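Long-range contact in sortase family protein (PDB 4D70), which is a class D sortase, a cysteine transpeptidase that probably cleaves sorting signals and joins surface proteins to the cell wall: residues F37-K48 / K130-F138. Residues are numbered along the deposited sequence; the frame is centred on the assembly and turned at random.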
# COMPACT_ATOMS: atom_id res chain seq x y z
N PHE A 37 3.05 8.72 -12.07
CA PHE A 37 2.29 7.50 -12.25
C PHE A 37 1.01 7.82 -13.01
O PHE A 37 0.64 7.10 -13.93
CB PHE A 37 1.93 6.87 -10.86
CG PHE A 37 1.18 5.58 -10.97
CD1 PHE A 37 1.80 4.44 -11.42
CD2 PHE A 37 -0.14 5.51 -10.56
CE1 PHE A 37 1.11 3.25 -11.49
CE2 PHE A 37 -0.85 4.32 -10.64
CZ PHE A 37 -0.24 3.19 -11.11
N LYS A 38 0.31 8.86 -12.57
CA LYS A 38 -0.95 9.26 -13.20
C LYS A 38 -0.78 9.50 -14.67
O LYS A 38 -1.64 9.14 -15.48
CB LYS A 38 -1.49 10.54 -12.56
CG LYS A 38 -2.07 10.31 -11.17
CD LYS A 38 -2.38 11.65 -10.52
CE LYS A 38 -3.34 11.47 -9.37
NZ LYS A 38 -3.57 12.78 -8.67
N GLU A 39 0.37 10.07 -15.04
CA GLU A 39 0.66 10.26 -16.46
C GLU A 39 0.65 8.95 -17.21
O GLU A 39 0.32 8.95 -18.37
CB GLU A 39 2.00 10.99 -16.63
CG GLU A 39 1.78 12.49 -16.39
CD GLU A 39 3.06 13.33 -16.36
OE1 GLU A 39 4.18 12.78 -16.18
OE2 GLU A 39 2.92 14.56 -16.54
N LYS A 40 0.93 7.81 -16.55
CA LYS A 40 0.99 6.55 -17.31
C LYS A 40 -0.36 5.93 -17.60
O LYS A 40 -0.47 5.02 -18.40
CB LYS A 40 1.87 5.52 -16.63
CG LYS A 40 3.22 6.05 -16.24
CD LYS A 40 4.08 4.91 -15.72
CE LYS A 40 5.38 5.43 -15.17
NZ LYS A 40 6.19 4.28 -14.66
N PHE A 41 -1.42 6.46 -16.98
CA PHE A 41 -2.77 6.04 -17.35
C PHE A 41 -3.09 6.24 -18.82
O PHE A 41 -3.98 5.60 -19.37
CB PHE A 41 -3.75 6.85 -16.54
CG PHE A 41 -3.78 6.49 -15.09
CD1 PHE A 41 -3.57 5.20 -14.68
CD2 PHE A 41 -4.03 7.45 -14.17
CE1 PHE A 41 -3.65 4.85 -13.35
CE2 PHE A 41 -4.10 7.13 -12.84
CZ PHE A 41 -3.89 5.83 -12.42
N ASN A 42 -2.37 7.17 -19.44
CA ASN A 42 -2.57 7.48 -20.87
C ASN A 42 -1.65 6.69 -21.78
O ASN A 42 -1.60 6.91 -22.97
CB ASN A 42 -2.52 9.00 -21.08
CG ASN A 42 -3.72 9.69 -20.47
OD1 ASN A 42 -3.58 10.48 -19.55
ND2 ASN A 42 -4.92 9.36 -20.94
N TYR A 43 -0.95 5.71 -21.21
CA TYR A 43 -0.09 4.86 -22.01
C TYR A 43 -1.01 3.92 -22.69
O TYR A 43 -2.17 3.75 -22.28
CB TYR A 43 0.81 3.99 -21.15
CG TYR A 43 2.06 4.62 -20.63
CD1 TYR A 43 2.26 6.00 -20.73
CD2 TYR A 43 3.06 3.83 -20.10
CE1 TYR A 43 3.43 6.55 -20.29
CE2 TYR A 43 4.23 4.37 -19.67
CZ TYR A 43 4.41 5.72 -19.76
OH TYR A 43 5.55 6.24 -19.28
N SER A 44 -0.51 3.29 -23.74
CA SER A 44 -1.23 2.21 -24.38
C SER A 44 -1.04 0.98 -23.54
O SER A 44 -0.29 0.95 -22.55
CB SER A 44 -0.66 1.93 -25.78
OG SER A 44 0.61 1.32 -25.65
N GLU A 45 -1.67 -0.09 -23.97
CA GLU A 45 -1.65 -1.30 -23.19
C GLU A 45 -0.29 -1.98 -23.14
O GLU A 45 0.11 -2.41 -22.06
CB GLU A 45 -2.77 -2.22 -23.65
CG GLU A 45 -4.13 -1.53 -23.58
CD GLU A 45 -5.10 -2.31 -22.72
OE1 GLU A 45 -5.54 -3.39 -23.17
OE2 GLU A 45 -5.41 -1.88 -21.59
N GLU A 46 0.44 -2.06 -24.24
CA GLU A 46 1.76 -2.70 -24.20
C GLU A 46 2.71 -1.83 -23.40
O GLU A 46 3.60 -2.33 -22.72
CB GLU A 46 2.30 -2.98 -25.62
CG GLU A 46 3.69 -3.62 -25.65
CD GLU A 46 3.75 -5.08 -25.18
OE1 GLU A 46 2.82 -5.56 -24.48
OE2 GLU A 46 4.76 -5.77 -25.48
N GLU A 47 2.52 -0.52 -23.46
CA GLU A 47 3.37 0.38 -22.68
C GLU A 47 3.13 0.17 -21.20
O GLU A 47 4.06 0.21 -20.39
CB GLU A 47 3.06 1.81 -23.02
CG GLU A 47 4.11 2.44 -23.91
CD GLU A 47 3.55 3.57 -24.74
OE1 GLU A 47 2.48 3.36 -25.35
OE2 GLU A 47 4.18 4.64 -24.80
N LYS A 48 1.86 -0.03 -20.86
CA LYS A 48 1.51 -0.32 -19.49
C LYS A 48 2.15 -1.63 -19.07
O LYS A 48 2.88 -1.69 -18.08
CB LYS A 48 -0.00 -0.37 -19.31
CG LYS A 48 -0.65 1.02 -19.30
CD LYS A 48 -2.17 0.88 -19.29
CE LYS A 48 -2.89 2.20 -19.12
NZ LYS A 48 -4.36 2.01 -19.15
N LYS A 130 -9.49 1.74 -1.70
CA LYS A 130 -9.47 1.65 -3.16
C LYS A 130 -8.05 1.73 -3.72
O LYS A 130 -7.32 2.64 -3.43
CB LYS A 130 -10.35 2.76 -3.76
CG LYS A 130 -10.43 2.77 -5.30
CD LYS A 130 -10.94 4.11 -5.82
CE LYS A 130 -12.40 4.33 -5.53
NZ LYS A 130 -12.69 5.75 -5.90
N ILE A 131 -7.69 0.76 -4.53
CA ILE A 131 -6.36 0.63 -5.09
C ILE A 131 -6.52 0.60 -6.61
O ILE A 131 -7.19 -0.27 -7.16
CB ILE A 131 -5.63 -0.62 -4.65
CG1 ILE A 131 -5.58 -0.69 -3.11
CG2 ILE A 131 -4.21 -0.64 -5.24
CD1 ILE A 131 -4.72 0.35 -2.41
N THR A 132 -5.89 1.59 -7.26
CA THR A 132 -6.01 1.76 -8.74
C THR A 132 -4.69 1.54 -9.38
O THR A 132 -3.71 2.27 -9.09
CB THR A 132 -6.47 3.19 -9.02
OG1 THR A 132 -7.68 3.39 -8.30
CG2 THR A 132 -6.73 3.40 -10.48
N THR A 133 -4.61 0.50 -10.21
CA THR A 133 -3.40 0.27 -10.96
C THR A 133 -3.57 0.95 -12.35
O THR A 133 -4.58 1.59 -12.61
CB THR A 133 -3.16 -1.22 -11.22
OG1 THR A 133 -4.24 -1.76 -11.99
CG2 THR A 133 -3.08 -1.99 -9.89
N LEU A 134 -2.65 0.70 -13.25
CA LEU A 134 -2.81 1.26 -14.60
C LEU A 134 -3.91 0.61 -15.40
O LEU A 134 -4.36 1.16 -16.41
CB LEU A 134 -1.51 1.14 -15.37
CG LEU A 134 -0.34 1.91 -14.78
CD1 LEU A 134 0.92 1.60 -15.58
CD2 LEU A 134 -0.59 3.39 -14.68
N THR A 135 -4.37 -0.54 -14.95
CA THR A 135 -5.37 -1.26 -15.69
C THR A 135 -6.67 -1.53 -14.97
O THR A 135 -7.65 -1.90 -15.61
CB THR A 135 -4.80 -2.56 -16.19
OG1 THR A 135 -4.40 -3.38 -15.08
CG2 THR A 135 -3.56 -2.29 -17.10
N ASP A 136 -6.72 -1.39 -13.65
CA ASP A 136 -7.93 -1.75 -12.90
C ASP A 136 -8.13 -0.94 -11.62
O ASP A 136 -7.18 -0.42 -11.09
CB ASP A 136 -7.79 -3.19 -12.37
CG ASP A 136 -7.63 -4.21 -13.42
OD1 ASP A 136 -6.47 -4.47 -13.83
OD2 ASP A 136 -8.64 -4.84 -13.77
N ILE A 137 -9.37 -0.93 -11.12
CA ILE A 137 -9.72 -0.37 -9.81
C ILE A 137 -10.09 -1.56 -8.95
O ILE A 137 -10.98 -2.34 -9.31
CB ILE A 137 -11.00 0.51 -9.82
CG1 ILE A 137 -11.00 1.54 -10.94
CG2 ILE A 137 -11.26 1.12 -8.44
CD1 ILE A 137 -9.71 2.26 -11.08
N PHE A 138 -9.38 -1.71 -7.83
CA PHE A 138 -9.65 -2.80 -6.87
C PHE A 138 -10.20 -2.22 -5.56
O PHE A 138 -9.62 -1.29 -5.01
CB PHE A 138 -8.37 -3.58 -6.60
CG PHE A 138 -7.86 -4.30 -7.81
CD1 PHE A 138 -8.58 -5.38 -8.33
CD2 PHE A 138 -6.67 -3.90 -8.44
CE1 PHE A 138 -8.15 -6.02 -9.47
CE2 PHE A 138 -6.20 -4.60 -9.54
CZ PHE A 138 -6.94 -5.66 -10.06
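Leu134, at the turn of a beta hairpin, pushes its branched end between Phe37, Phe41 and Lys48, and its methyl CD2 does most of the touching. That methyl lies over one face of the Phe37 ring, 3.9 Å from the centroid and 28° off the ring normal, a CH-pi contact. Phe37 reaches it because CG stands anti to the backbone N (chi1 -178°), which swings the ring off the helix toward the hairpin. The same methyl meets Phe41 obliquely, with Leu134 CD2 3.5 Å from Phe41 CD1, while Leu134 CA lies at the edge of that ring. A forked aliphatic chain suits this place, since its two methyls divide the work, CD2 set between the two rings and CD1 toward Lys48 CG and Lys40 CB; Lys40 CB also touches the first methyl, at 3.8 Å from Leu134 CD2.

The hairpin joins strands 128-132 and 137-148 of the sortase beta-barrel, and the partner is the N-terminal pair of helices, 29-39 and 45-52, which meets the barrel here at the hairpin turn; Leu63 of the adjoining strand 60-66 also touches both phenylalanines. Within the turn, Thr133 OG1 accepts from the backbone N of Thr135 (3.2 Å) and of Asp136, an ST turn and ST motif that bring the chain round and present Leu134 to the helices.

Lys48 closes the other side. Its extended chain runs its CG and CD past Leu134 CB, with CD also 4.1 Å from Thr135 CG2, and delivers NZ to the carbonyl O of Leu134 at 2.9 Å. The C=O...N angle is 156°, with the ammonium somewhat out of the carbonyl plane. Lysine thus serves twice, its methylenes covering the leucine and its charged end holding the turn's peptide oxygen. Helix 45-52, which carries it, starts with a capping box between Ser44 and Glu47.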